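Local coordinates for fructosyl amine:oxygen oxidoreductase (Neosartorya fumigata, PDB 4WCT), which probably catalyses the FAD-dependent oxidative cleavage of fructosyl amines (Amadori products), removing the sugar from glycated amines with oxygen as electron acceptor, at residues Ile70-Glu75 with Ile179-Ala184; Arg96-Ala101 with Ala390-Thr395; Pro59-Ile64 with Ala184-Phe189. All blocks are in the same frame, centred on the assembly; numbering follows the deposited sequence.

Contact 1: Ile70-Glu75 with Ile179-Ala184; sequences INKIME and IHAKKA. With FAD (flavin-adenine dinucleotide), chain C.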
loop_
_atom_site.group_PDB
_atom_site.type_symbol
_atom_site.label_atom_id
_atom_site.label_comp_id
_atom_site.label_asym_id
_atom_site.label_seq_id
_atom_site.Cartn_x
_atom_site.Cartn_y
_atom_site.Cartn_z
ATOM N N ILE A 70 1.344 4.763 10.575
ATOM C CA ILE A 70 2.507 4.706 11.465
ATOM C C ILE A 70 3.424 3.512 11.197
ATOM O O ILE A 70 4.612 3.543 11.502
ATOM C CB ILE A 70 2.103 4.703 12.961
ATOM C CG1 ILE A 70 1.041 3.649 13.255
ATOM C CG2 ILE A 70 1.682 6.097 13.412
ATOM C CD1 ILE A 70 0.849 3.364 14.725
ATOM N N ASN A 71 2.930 2.503 10.499
ATOM C CA ASN A 71 3.795 1.431 10.079
ATOM C C ASN A 71 3.216 0.681 8.901
ATOM O O ASN A 71 1.989 0.690 8.699
ATOM C CB ASN A 71 4.118 0.487 11.229
ATOM C CG ASN A 71 2.943 0.241 12.138
ATOM O OD1 ASN A 71 1.897 -0.204 11.698
ATOM N ND2 ASN A 71 3.110 0.575 13.421
ATOM N N LYS A 72 4.103 0.042 8.153
ATOM C CA LYS A 72 3.768 -0.920 7.099
ATOM C C LYS A 72 4.866 -1.989 7.102
ATOM O O LYS A 72 5.978 -1.789 7.621
ATOM C CB LYS A 72 3.748 -0.250 5.696
ATOM C CG LYS A 72 2.769 0.897 5.574
ATOM C CD LYS A 72 1.328 0.418 5.447
ATOM C CE LYS A 72 0.454 1.518 4.881
ATOM N NZ LYS A 72 -0.989 1.250 5.081
ATOM N N ILE A 73 4.546 -3.121 6.501
ATOM C CA ILE A 73 5.475 -4.248 6.389
ATOM C C ILE A 73 6.388 -4.043 5.195
ATOM O O ILE A 73 5.929 -3.655 4.127
ATOM C CB ILE A 73 4.701 -5.563 6.206
ATOM C CG1 ILE A 73 3.715 -5.770 7.368
ATOM C CG2 ILE A 73 5.697 -6.705 6.056
ATOM C CD1 ILE A 73 2.755 -6.928 7.187
ATOM N N MET A 74 7.682 -4.306 5.381
ATOM C CA MET A 74 8.665 -4.412 4.304
ATOM C C MET A 74 9.201 -5.856 4.310
ATOM O O MET A 74 9.638 -6.367 5.339
ATOM C CB MET A 74 9.828 -3.426 4.534
ATOM C CG MET A 74 11.130 -3.707 3.722
ATOM S SD MET A 74 10.903 -3.510 1.973
ATOM C CE MET A 74 12.065 -4.673 1.259
ATOM N N GLU A 75 9.225 -6.479 3.140
ATOM C CA GLU A 75 9.824 -7.801 3.001
ATOM C C GLU A 75 10.400 -7.942 1.610
ATOM O O GLU A 75 9.749 -7.614 0.610
ATOM C CB GLU A 75 8.802 -8.898 3.221
ATOM C CG GLU A 75 9.506 -10.263 3.275
ATOM C CD GLU A 75 8.583 -11.440 3.150
ATOM O OE1 GLU A 75 7.415 -11.248 2.741
ATOM O OE2 GLU A 75 9.048 -12.563 3.473
ATOM N N ILE A 179 8.308 -0.380 8.308
ATOM C CA ILE A 179 8.694 0.965 7.965
ATOM C C ILE A 179 7.734 1.971 8.575
ATOM O O ILE A 179 6.529 1.722 8.681
ATOM C CB ILE A 179 8.762 1.150 6.427
ATOM C CG1 ILE A 179 7.457 0.716 5.782
ATOM C CG2 ILE A 179 9.919 0.317 5.875
ATOM C CD1 ILE A 179 7.179 1.373 4.447
ATOM N N HIS A 180 8.260 3.123 8.977
ATOM C CA HIS A 180 7.405 4.195 9.422
ATOM C C HIS A 180 6.927 4.963 8.212
ATOM O O HIS A 180 7.585 5.913 7.765
ATOM C CB HIS A 180 8.112 5.118 10.400
ATOM C CG HIS A 180 7.169 5.935 11.226
ATOM N ND1 HIS A 180 6.153 6.696 10.681
ATOM C CD2 HIS A 180 7.017 6.013 12.569
ATOM C CE1 HIS A 180 5.438 7.228 11.652
ATOM N NE2 HIS A 180 5.961 6.850 12.811
ATOM N N ALA A 181 5.855 4.482 7.603
ATOM C CA ALA A 181 5.479 4.953 6.250
ATOM C C ALA A 181 5.150 6.441 6.272
ATOM O O ALA A 181 5.544 7.194 5.345
ATOM C CB ALA A 181 4.298 4.146 5.704
ATOM N N LYS A 182 4.445 6.874 7.309
ATOM C CA LYS A 182 4.022 8.261 7.413
ATOM C C LYS A 182 5.227 9.200 7.467
ATOM O O LYS A 182 5.333 10.152 6.671
ATOM C CB LYS A 182 3.176 8.443 8.655
ATOM C CG LYS A 182 2.706 9.864 8.868
ATOM C CD LYS A 182 1.832 9.926 10.098
ATOM C CE LYS A 182 1.161 11.273 10.266
ATOM N NZ LYS A 182 0.170 11.165 11.366
ATOM N N LYS A 183 6.159 8.915 8.374
ATOM C CA LYS A 183 7.367 9.752 8.485
ATOM C C LYS A 183 8.269 9.679 7.265
ATOM O O LYS A 183 8.864 10.705 6.865
ATOM C CB LYS A 183 8.169 9.412 9.750
ATOM C CG LYS A 183 7.543 9.976 11.002
ATOM C CD LYS A 183 8.350 9.657 12.250
ATOM C CE LYS A 183 7.585 10.172 13.449
ATOM N NZ LYS A 183 8.422 10.085 14.656
ATOM N N ALA A 184 8.310 8.519 6.610
ATOM C CA ALA A 184 9.137 8.385 5.428
ATOM C C ALA A 184 8.534 9.171 4.260
ATOM O O ALA A 184 9.229 9.800 3.497
ATOM C CB ALA A 184 9.309 6.934 5.075
HETATM P PA FAD C . -1.592 6.624 -1.713
HETATM O O1A FAD C . -0.430 6.479 -0.774
HETATM O O2A FAD C . -2.984 6.315 -1.257
HETATM O O5B FAD C . -1.535 8.099 -2.253
HETATM C C5B FAD C . -2.530 8.559 -3.179
HETATM C C4B FAD C . -2.565 10.082 -3.105
HETATM O O4B FAD C . -3.403 10.593 -4.192
HETATM C C3B FAD C . -3.136 10.633 -1.803
HETATM O O3B FAD C . -2.233 11.543 -1.155
HETATM C C2B FAD C . -4.421 11.343 -2.242
HETATM O O2B FAD C . -4.822 12.444 -1.431
HETATM C C1B FAD C . -4.100 11.708 -3.693
HETATM N N9A FAD C . -5.326 11.911 -4.495
HETATM C C8A FAD C . -6.488 11.239 -4.412
HETATM N N7A FAD C . -7.399 11.758 -5.268
HETATM C C5A FAD C . -6.748 12.727 -5.963
HETATM C C6A FAD C . -7.140 13.708 -6.968
HETATM N N6A FAD C . -8.388 13.717 -7.467
HETATM N N1A FAD C . -6.206 14.608 -7.343
HETATM C C2A FAD C . -4.948 14.613 -6.882
HETATM N N3A FAD C . -4.538 13.763 -5.926
HETATM C C4A FAD C . -5.399 12.831 -5.451
HETATM N N1 FAD C . 1.826 -2.015 1.456
HETATM C C2 FAD C . 3.023 -2.565 1.864
HETATM O O2 FAD C . 3.979 -2.473 1.096
HETATM N N3 FAD C . 3.178 -3.073 3.089
HETATM C C4 FAD C . 2.141 -3.210 3.942
HETATM O O4 FAD C . 2.237 -3.698 5.102
HETATM C C4X FAD C . 0.842 -2.678 3.567
HETATM N N5 FAD C . -0.223 -2.775 4.407
HETATM C C5X FAD C . -1.346 -2.048 4.118
HETATM C C6 FAD C . -2.374 -1.921 5.048
HETATM C C7 FAD C . -3.544 -1.272 4.701
HETATM C C7M FAD C . -4.596 -1.089 5.735
HETATM C C8 FAD C . -3.663 -0.661 3.371
HETATM C C8M FAD C . -4.873 0.089 2.954
HETATM C C9 FAD C . -2.615 -0.689 2.484
HETATM C C9A FAD C . -1.477 -1.408 2.786
HETATM N N10 FAD C . -0.446 -1.521 1.849
HETATM C C10 FAD C . 0.767 -2.073 2.264
HETATM C "C1'" FAD C . -0.493 -0.999 0.490
HETATM C "C2'" FAD C . 0.134 0.380 0.361
HETATM O "O2'" FAD C . -0.393 1.177 1.412
HETATM C "C3'" FAD C . -0.243 0.960 -1.009
HETATM O "O3'" FAD C . -0.010 -0.016 -2.035
HETATM C "C4'" FAD C . 0.533 2.245 -1.315
HETATM O "O4'" FAD C . 0.540 3.083 -0.161
HETATM C "C5'" FAD C . -0.182 2.962 -2.453
HETATM O "O5'" FAD C . 0.556 4.138 -2.783
HETATM P P FAD C . -0.085 5.214 -3.791
HETATM O O1P FAD C . 0.892 6.361 -3.910
HETATM O O2P FAD C . -0.539 4.452 -5.013
HETATM O O3P FAD C . -1.390 5.716 -3.004
#
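Lys-72 and Ile-179 form an antiparallel, hydrogen-bonded bridge: Lys-72 N reaches Ile-179 O at 3.0 Å, and Ile-179 N returns a bond to Lys-72 O at 2.8 Å. Just before the bridge, the CA of Asn-71 makes a CH···O contact with Ile-179 O, which thus has two donors. The His-180 ring takes Ile-70 O over the centre of one face, 3.4 Å above its plane, while CG of Lys-183 lies toward the rim of the opposite face. As N-cap of the helix that follows, His-180 accepts Lys-183 N at ND1 (3.2 Å), the donor tilted 33° out of the ring plane. The Lys-72 chain leaves beside its own backbone N (chi1 -59°) and bends once, at the following bond, so that CG rests on Ala-181 CB at 3.6 Å while CD and the chain beyond it pass over one face of the isoalloxazine. Its NZ stands 3.5 Å from C5X of the flavin and forms a salt bridge with Asp-69. Next along, Ile-73 grips the pyrimidine edge twice, N to O4 (2.8 Å) and O from N3 (3.0 Å). Strand 72-75 is an outer strand of a three-stranded antiparallel sheet, paired with strand 176-179, which leads through His-180 into helix 181-194, and Trp-102 of helix 86-102 packs on Ile-179.

Contact 2: Arg96-Ala101 with Ala390-Thr395; sequences RAALKA and AMQMPT. With FAD (flavin-adenine dinucleotide), chain C.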
loop_
_atom_site.group_PDB
_atom_site.type_symbol
_atom_site.label_atom_id
_atom_site.label_comp_id
_atom_site.label_asym_id
_atom_site.label_seq_id
_atom_site.Cartn_x
_atom_site.Cartn_y
_atom_site.Cartn_z
ATOM N N ARG A 96 13.993 -5.966 -3.998
ATOM C CA ARG A 96 15.440 -5.959 -3.863
ATOM C C ARG A 96 15.946 -4.539 -3.820
ATOM O O ARG A 96 16.775 -4.173 -2.959
ATOM C CB ARG A 96 16.084 -6.707 -5.038
ATOM C CG ARG A 96 17.560 -6.989 -4.842
ATOM C CD ARG A 96 18.181 -7.663 -6.052
ATOM N NE ARG A 96 17.515 -8.926 -6.350
ATOM C CZ ARG A 96 16.755 -9.140 -7.423
ATOM N NH1 ARG A 96 16.737 -8.283 -8.432
ATOM N NH2 ARG A 96 16.166 -10.309 -7.568
ATOM N N ALA A 97 15.516 -3.754 -4.797
ATOM C CA ALA A 97 15.895 -2.346 -4.862
ATOM C C ALA A 97 15.405 -1.594 -3.628
ATOM O O ALA A 97 16.105 -0.732 -3.068
ATOM C CB ALA A 97 15.320 -1.699 -6.117
ATOM N N ALA A 98 14.183 -1.889 -3.208
ATOM C CA ALA A 98 13.611 -1.175 -2.085
ATOM C C ALA A 98 14.418 -1.467 -0.833
ATOM O O ALA A 98 14.682 -0.561 -0.049
ATOM C CB ALA A 98 12.145 -1.560 -1.885
ATOM N N LEU A 99 14.754 -2.734 -0.604
ATOM C CA LEU A 99 15.473 -3.107 0.604
ATOM C C LEU A 99 16.800 -2.351 0.657
ATOM O O LEU A 99 17.222 -1.843 1.706
ATOM C CB LEU A 99 15.723 -4.625 0.646
ATOM C CG LEU A 99 16.519 -5.134 1.859
ATOM C CD1 LEU A 99 15.777 -4.832 3.155
ATOM C CD2 LEU A 99 16.784 -6.616 1.745
ATOM N N LYS A 100 17.523 -2.394 -0.446
ATOM C CA LYS A 100 18.826 -1.729 -0.519
ATOM C C LYS A 100 18.706 -0.261 -0.161
ATOM O O LYS A 100 19.502 0.293 0.605
ATOM C CB LYS A 100 19.392 -1.922 -1.922
ATOM C CG LYS A 100 20.697 -1.177 -2.161
ATOM C CD LYS A 100 21.304 -1.559 -3.515
ATOM C CE LYS A 100 22.670 -0.894 -3.702
ATOM N NZ LYS A 100 23.084 -0.775 -5.126
ATOM N N ALA A 101 17.673 0.386 -0.666
ATOM C CA ALA A 101 17.461 1.798 -0.412
ATOM C C ALA A 101 16.969 2.126 1.003
ATOM O O ALA A 101 17.405 3.110 1.576
ATOM C CB ALA A 101 16.516 2.374 -1.467
ATOM N N ALA A 390 3.564 0.208 -0.360
ATOM C CA ALA A 390 4.164 1.115 0.606
ATOM C C ALA A 390 5.640 0.798 0.831
ATOM O O ALA A 390 6.493 1.712 0.908
ATOM C CB ALA A 390 3.411 1.098 1.940
ATOM N N MET A 391 5.976 -0.482 0.854
ATOM C CA MET A 391 7.362 -0.896 1.016
ATOM C C MET A 391 8.248 -0.499 -0.165
ATOM O O MET A 391 9.486 -0.458 -0.033
ATOM C CB MET A 391 7.474 -2.396 1.285
ATOM C CG MET A 391 7.196 -3.244 0.074
ATOM S SD MET A 391 7.297 -5.025 0.350
ATOM C CE MET A 391 5.765 -5.338 1.203
ATOM N N GLN A 392 7.632 -0.121 -1.276
ATOM C CA GLN A 392 8.344 0.313 -2.465
ATOM C C GLN A 392 8.745 1.804 -2.401
ATOM O O GLN A 392 9.414 2.278 -3.318
ATOM C CB GLN A 392 7.459 0.147 -3.722
ATOM C CG GLN A 392 6.715 -1.194 -3.846
ATOM C CD GLN A 392 7.629 -2.412 -3.816
ATOM O OE1 GLN A 392 8.818 -2.330 -4.163
ATOM N NE2 GLN A 392 7.069 -3.561 -3.407
ATOM N N MET A 393 8.357 2.514 -1.345
ATOM C CA MET A 393 8.467 3.976 -1.300
ATOM C C MET A 393 9.821 4.537 -1.733
ATOM O O MET A 393 9.858 5.536 -2.438
ATOM C CB MET A 393 8.109 4.530 0.071
ATOM C CG MET A 393 7.828 6.024 0.054
ATOM S SD MET A 393 7.674 6.734 1.706
ATOM C CE MET A 393 6.226 5.860 2.275
ATOM N N PRO A 394 10.943 3.948 -1.249
ATOM C CA PRO A 394 12.229 4.617 -1.522
ATOM C C PRO A 394 12.588 4.614 -3.017
ATOM O O PRO A 394 13.272 5.537 -3.470
ATOM C CB PRO A 394 13.241 3.771 -0.756
ATOM C CG PRO A 394 12.447 3.049 0.283
ATOM C CD PRO A 394 11.119 2.774 -0.385
ATOM N N THR A 395 12.137 3.610 -3.759
ATOM C CA THR A 395 12.644 3.316 -5.092
ATOM C C THR A 395 11.576 3.388 -6.168
ATOM O O THR A 395 11.893 3.449 -7.337
ATOM C CB THR A 395 13.294 1.906 -5.128
ATOM O OG1 THR A 395 12.499 0.989 -4.329
ATOM C CG2 THR A 395 14.684 1.977 -4.573
HETATM P PA FAD C . -1.592 6.624 -1.713
HETATM O O1A FAD C . -0.430 6.479 -0.774
HETATM O O2A FAD C . -2.984 6.315 -1.257
HETATM O O5B FAD C . -1.535 8.099 -2.253
HETATM C C5B FAD C . -2.530 8.559 -3.179
HETATM C C4B FAD C . -2.565 10.082 -3.105
HETATM O O4B FAD C . -3.403 10.593 -4.192
HETATM C C3B FAD C . -3.136 10.633 -1.803
HETATM O O3B FAD C . -2.233 11.543 -1.155
HETATM C C2B FAD C . -4.421 11.343 -2.242
HETATM O O2B FAD C . -4.822 12.444 -1.431
HETATM C C1B FAD C . -4.100 11.708 -3.693
HETATM N N9A FAD C . -5.326 11.911 -4.495
HETATM C C8A FAD C . -6.488 11.239 -4.412
HETATM N N7A FAD C . -7.399 11.758 -5.268
HETATM C C5A FAD C . -6.748 12.727 -5.963
HETATM C C6A FAD C . -7.140 13.708 -6.968
HETATM N N6A FAD C . -8.388 13.717 -7.467
HETATM N N1A FAD C . -6.206 14.608 -7.343
HETATM C C2A FAD C . -4.948 14.613 -6.882
HETATM N N3A FAD C . -4.538 13.763 -5.926
HETATM C C4A FAD C . -5.399 12.831 -5.451
HETATM N N1 FAD C . 1.826 -2.015 1.456
HETATM C C2 FAD C . 3.023 -2.565 1.864
HETATM O O2 FAD C . 3.979 -2.473 1.096
HETATM N N3 FAD C . 3.178 -3.073 3.089
HETATM C C4 FAD C . 2.141 -3.210 3.942
HETATM O O4 FAD C . 2.237 -3.698 5.102
HETATM C C4X FAD C . 0.842 -2.678 3.567
HETATM N N5 FAD C . -0.223 -2.775 4.407
HETATM C C5X FAD C . -1.346 -2.048 4.118
HETATM C C6 FAD C . -2.374 -1.921 5.048
HETATM C C7 FAD C . -3.544 -1.272 4.701
HETATM C C7M FAD C . -4.596 -1.089 5.735
HETATM C C8 FAD C . -3.663 -0.661 3.371
HETATM C C8M FAD C . -4.873 0.089 2.954
HETATM C C9 FAD C . -2.615 -0.689 2.484
HETATM C C9A FAD C . -1.477 -1.408 2.786
HETATM N N10 FAD C . -0.446 -1.521 1.849
HETATM C C10 FAD C . 0.767 -2.073 2.264
HETATM C "C1'" FAD C . -0.493 -0.999 0.490
HETATM C "C2'" FAD C . 0.134 0.380 0.361
HETATM O "O2'" FAD C . -0.393 1.177 1.412
HETATM C "C3'" FAD C . -0.243 0.960 -1.009
HETATM O "O3'" FAD C . -0.010 -0.016 -2.035
HETATM C "C4'" FAD C . 0.533 2.245 -1.315
HETATM O "O4'" FAD C . 0.540 3.083 -0.161
HETATM C "C5'" FAD C . -0.182 2.962 -2.453
HETATM O "O5'" FAD C . 0.556 4.138 -2.783
HETATM P P FAD C . -0.085 5.214 -3.791
HETATM O O1P FAD C . 0.892 6.361 -3.910
HETATM O O2P FAD C . -0.539 4.452 -5.013
HETATM O O3P FAD C . -1.390 5.716 -3.004
#
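The turn that carries the flavin-binding residues Ala-390 and Met-391 is backed by helix 86-102, whose small side chains let the two backbones come close. Ala-98 lies at the centre, its CA 5.5 Å from that of Gln-392. Its CB meets the carbonyl oxygen of Met-391 at 3.4 Å, and its CA has the Thr-395 hydroxyl OG1 3.3 Å away. Thr-395 spreads its two branches along the helix: with a chi1 of 39° that tucks OG1 back over its own backbone, the hydroxyl faces Ala-98, while CG2 lies 3.4 Å from Ala-97 O and also touches the methyl of Ala-101. That same methyl meets Pro-394 CB at 3.6 Å, completing an apolar patch one helical turn beyond Ala-97 and Ala-98. No hydrogen bond joins the two segments, but Trp-102, immediately after this part of the helix, donates from NE1 to Met-391 O. On the flavin side, Met-391 N bonds to O2 at 2.8 Å with an N-H···O angle of 164°, and its CE curls back to 3.4 Å from the same oxygen. The type I turn from Ala-390 to Met-393 closes through Met-393 N and Ala-390 O. A backbone amide directed at flavin O2, from a turn leading into a helix, is an arrangement consistent with flavin sites of FAD-dependent amine oxidoreductases, where it would help to stabilise negative charge on the reduced pyrimidine.

Contact 3: Pro59-Ile64 with Ala184-Phe189; sequences PVPSPI and AMISAF. With FAD (flavin-adenine dinucleotide), chain C.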
loop_
_atom_site.group_PDB
_atom_site.type_symbol
_atom_site.label_atom_id
_atom_site.label_comp_id
_atom_site.label_asym_id
_atom_site.label_seq_id
_atom_site.Cartn_x
_atom_site.Cartn_y
_atom_site.Cartn_z
ATOM N N PRO A 59 -3.005 18.395 2.017
ATOM C CA PRO A 59 -1.596 18.542 2.350
ATOM C C PRO A 59 -0.962 17.268 2.860
ATOM O O PRO A 59 -1.671 16.401 3.380
ATOM C CB PRO A 59 -1.581 19.611 3.454
ATOM C CG PRO A 59 -2.972 19.758 3.914
ATOM C CD PRO A 59 -3.899 19.114 2.936
ATOM N N VAL A 60 0.323 17.095 2.562
ATOM C CA VAL A 60 1.074 15.905 2.993
ATOM C C VAL A 60 1.243 15.964 4.504
ATOM O O VAL A 60 1.599 17.018 5.038
ATOM C CB VAL A 60 2.455 15.874 2.326
ATOM C CG1 VAL A 60 3.335 14.745 2.870
ATOM C CG2 VAL A 60 2.342 15.830 0.798
ATOM N N PRO A 61 0.954 14.866 5.229
ATOM C CA PRO A 61 0.495 13.566 4.748
ATOM C C PRO A 61 -1.012 13.546 4.560
ATOM O O PRO A 61 -1.769 13.959 5.437
ATOM C CB PRO A 61 0.897 12.616 5.893
ATOM C CG PRO A 61 0.836 13.464 7.120
ATOM C CD PRO A 61 1.108 14.887 6.701
ATOM N N SER A 62 -1.446 13.183 3.370
ATOM C CA SER A 62 -2.881 13.169 3.098
ATOM C C SER A 62 -3.592 12.184 4.026
ATOM O O SER A 62 -3.191 11.031 4.121
ATOM C CB SER A 62 -3.095 12.751 1.660
ATOM O OG SER A 62 -4.476 12.542 1.405
ATOM N N PRO A 63 -4.737 12.572 4.585
ATOM C CA PRO A 63 -5.532 11.640 5.404
ATOM C C PRO A 63 -6.058 10.442 4.632
ATOM O O PRO A 63 -6.334 9.394 5.234
ATOM C CB PRO A 63 -6.711 12.496 5.867
ATOM C CG PRO A 63 -6.196 13.903 5.810
ATOM C CD PRO A 63 -5.344 13.906 4.556
ATOM N N ILE A 64 -6.182 10.574 3.321
ATOM C CA ILE A 64 -6.607 9.412 2.497
ATOM C C ILE A 64 -5.477 8.615 1.800
ATOM O O ILE A 64 -5.744 7.616 1.120
ATOM C CB ILE A 64 -7.665 9.815 1.454
ATOM C CG1 ILE A 64 -7.040 10.663 0.334
ATOM C CG2 ILE A 64 -8.832 10.489 2.133
ATOM C CD1 ILE A 64 -8.010 10.990 -0.788
ATOM N N ALA A 184 8.310 8.519 6.610
ATOM C CA ALA A 184 9.137 8.385 5.428
ATOM C C ALA A 184 8.534 9.171 4.260
ATOM O O ALA A 184 9.229 9.800 3.497
ATOM C CB ALA A 184 9.309 6.934 5.075
ATOM N N MET A 185 7.216 9.186 4.165
ATOM C CA MET A 185 6.538 9.962 3.121
ATOM C C MET A 185 6.744 11.464 3.357
ATOM O O MET A 185 7.061 12.207 2.428
ATOM C CB MET A 185 5.040 9.603 3.080
ATOM C CG MET A 185 4.284 10.399 2.055
ATOM S SD MET A 185 2.586 9.733 1.884
ATOM C CE MET A 185 2.010 9.857 3.536
ATOM N N ILE A 186 6.640 11.894 4.606
ATOM C CA ILE A 186 6.900 13.285 4.989
ATOM C C ILE A 186 8.356 13.659 4.683
ATOM O O ILE A 186 8.647 14.756 4.178
ATOM C CB ILE A 186 6.605 13.512 6.476
ATOM C CG1 ILE A 186 5.074 13.410 6.730
ATOM C CG2 ILE A 186 7.126 14.872 6.916
ATOM C CD1 ILE A 186 4.649 13.411 8.186
ATOM N N SER A 187 9.257 12.746 4.963
ATOM C CA SER A 187 10.678 12.930 4.658
ATOM C C SER A 187 10.896 13.137 3.168
ATOM O O SER A 187 11.618 14.060 2.758
ATOM C CB SER A 187 11.501 11.750 5.206
ATOM O OG SER A 187 12.891 11.888 4.940
ATOM N N ALA A 188 10.248 12.319 2.337
ATOM C CA ALA A 188 10.388 12.446 0.891
ATOM C C ALA A 188 9.826 13.770 0.371
ATOM O O ALA A 188 10.448 14.451 -0.452
ATOM C CB ALA A 188 9.766 11.251 0.218
ATOM N N PHE A 189 8.657 14.156 0.876
ATOM C CA PHE A 189 8.014 15.427 0.566
ATOM C C PHE A 189 8.933 16.591 0.936
ATOM O O PHE A 189 9.208 17.442 0.082
ATOM C CB PHE A 189 6.691 15.518 1.334
ATOM C CG PHE A 189 6.178 16.912 1.532
ATOM C CD1 PHE A 189 5.565 17.599 0.499
ATOM C CD2 PHE A 189 6.205 17.492 2.772
ATOM C CE1 PHE A 189 5.024 18.866 0.703
ATOM C CE2 PHE A 189 5.635 18.750 2.992
ATOM C CZ PHE A 189 5.146 19.472 1.934
HETATM P PA FAD C . -1.592 6.624 -1.713
HETATM O O1A FAD C . -0.430 6.479 -0.774
HETATM O O2A FAD C . -2.984 6.315 -1.257
HETATM O O5B FAD C . -1.535 8.099 -2.253
HETATM C C5B FAD C . -2.530 8.559 -3.179
HETATM C C4B FAD C . -2.565 10.082 -3.105
HETATM O O4B FAD C . -3.403 10.593 -4.192
HETATM C C3B FAD C . -3.136 10.633 -1.803
HETATM O O3B FAD C . -2.233 11.543 -1.155
HETATM C C2B FAD C . -4.421 11.343 -2.242
HETATM O O2B FAD C . -4.822 12.444 -1.431
HETATM C C1B FAD C . -4.100 11.708 -3.693
HETATM N N9A FAD C . -5.326 11.911 -4.495
HETATM C C8A FAD C . -6.488 11.239 -4.412
HETATM N N7A FAD C . -7.399 11.758 -5.268
HETATM C C5A FAD C . -6.748 12.727 -5.963
HETATM C C6A FAD C . -7.140 13.708 -6.968
HETATM N N6A FAD C . -8.388 13.717 -7.467
HETATM N N1A FAD C . -6.206 14.608 -7.343
HETATM C C2A FAD C . -4.948 14.613 -6.882
HETATM N N3A FAD C . -4.538 13.763 -5.926
HETATM C C4A FAD C . -5.399 12.831 -5.451
HETATM N N1 FAD C . 1.826 -2.015 1.456
HETATM C C2 FAD C . 3.023 -2.565 1.864
HETATM O O2 FAD C . 3.979 -2.473 1.096
HETATM N N3 FAD C . 3.178 -3.073 3.089
HETATM C C4 FAD C . 2.141 -3.210 3.942
HETATM O O4 FAD C . 2.237 -3.698 5.102
HETATM C C4X FAD C . 0.842 -2.678 3.567
HETATM N N5 FAD C . -0.223 -2.775 4.407
HETATM C C5X FAD C . -1.346 -2.048 4.118
HETATM C C6 FAD C . -2.374 -1.921 5.048
HETATM C C7 FAD C . -3.544 -1.272 4.701
HETATM C C7M FAD C . -4.596 -1.089 5.735
HETATM C C8 FAD C . -3.663 -0.661 3.371
HETATM C C8M FAD C . -4.873 0.089 2.954
HETATM C C9 FAD C . -2.615 -0.689 2.484
HETATM C C9A FAD C . -1.477 -1.408 2.786
HETATM N N10 FAD C . -0.446 -1.521 1.849
HETATM C C10 FAD C . 0.767 -2.073 2.264
HETATM C "C1'" FAD C . -0.493 -0.999 0.490
HETATM C "C2'" FAD C . 0.134 0.380 0.361
HETATM O "O2'" FAD C . -0.393 1.177 1.412
HETATM C "C3'" FAD C . -0.243 0.960 -1.009
HETATM O "O3'" FAD C . -0.010 -0.016 -2.035
HETATM C "C4'" FAD C . 0.533 2.245 -1.315
HETATM O "O4'" FAD C . 0.540 3.083 -0.161
HETATM C "C5'" FAD C . -0.182 2.962 -2.453
HETATM O "O5'" FAD C . 0.556 4.138 -2.783
HETATM P P FAD C . -0.085 5.214 -3.791
HETATM O O1P FAD C . 0.892 6.361 -3.910
HETATM O O2P FAD C . -0.539 4.452 -5.013
HETATM O O3P FAD C . -1.390 5.716 -3.004
#
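Val-60 sits over one face of the Phe-189 ring, its CB 3.9 Å above the plane and over the centre, in a CH-pi contact whose direction from the centroid is 12° off the ring normal. Edge-to-face packing with Phe-199 further embeds this ring. The contact belongs to the FAD-binding domain, where the loop leaving strand 52-56, one of the parallel strands of what is probably a Rossmann-type sheet, leans on helix 181-194. The two methyls of Val-60 divide the aromatic side chain between them: CG1 lies 3.8 Å from Phe-189 CB and CG2 3.7 Å from CD1. Because Phe-189 has its CG anti to the backbone N (chi1 158°), the ring extends beside the loop and meets the valine broadside, the two side chains passing in opposite directions. A cis peptide bond joins Val-60 to Pro-61, and the proline ring continues the apolar surface along the helix. Its CB meets the methyl CE of Met-185 at 3.8 Å, while CG approaches CD1 of Ile-186 at 4.0 Å. The Met-185 chain is extended until its last bond, which turns CE to the proline; Met-393 of helix 393-404 also packs on this methionine. Beyond Pro-61 the loop turns from the helix to the cofactor. Ser-62 OG accepts from Ile-64 N in an ST turn, which fixes the hydroxyl, and donates to the ribose oxygen O2B of FAD at 2.9 Å. The CG1 methylene of Ile-64 packs against the same oxygen, 3.3 Å from O2B.

In the fold
From the N terminus, the loop at 59-64 is reached first, followed by strand 72-75 and then helix 86-102. The return at the end of strand 176-179 and into helix 181-194 closes two loops: contact 1, from 70-75 to 179-184, is nested within the longer one closed by contact 3, and the two share Ala-184. Contact 2 starts inside both loops but closes only at 390-395, so it crosses each of them. Met-393 joins the three, its CE touching Ala-181 O and its SD approaching Met-185 N. Together they tie the ribose loop, the flavin-edge strand and the turn before helix 393-404 around one FAD, showing how distant chain segments build a single cofactor site.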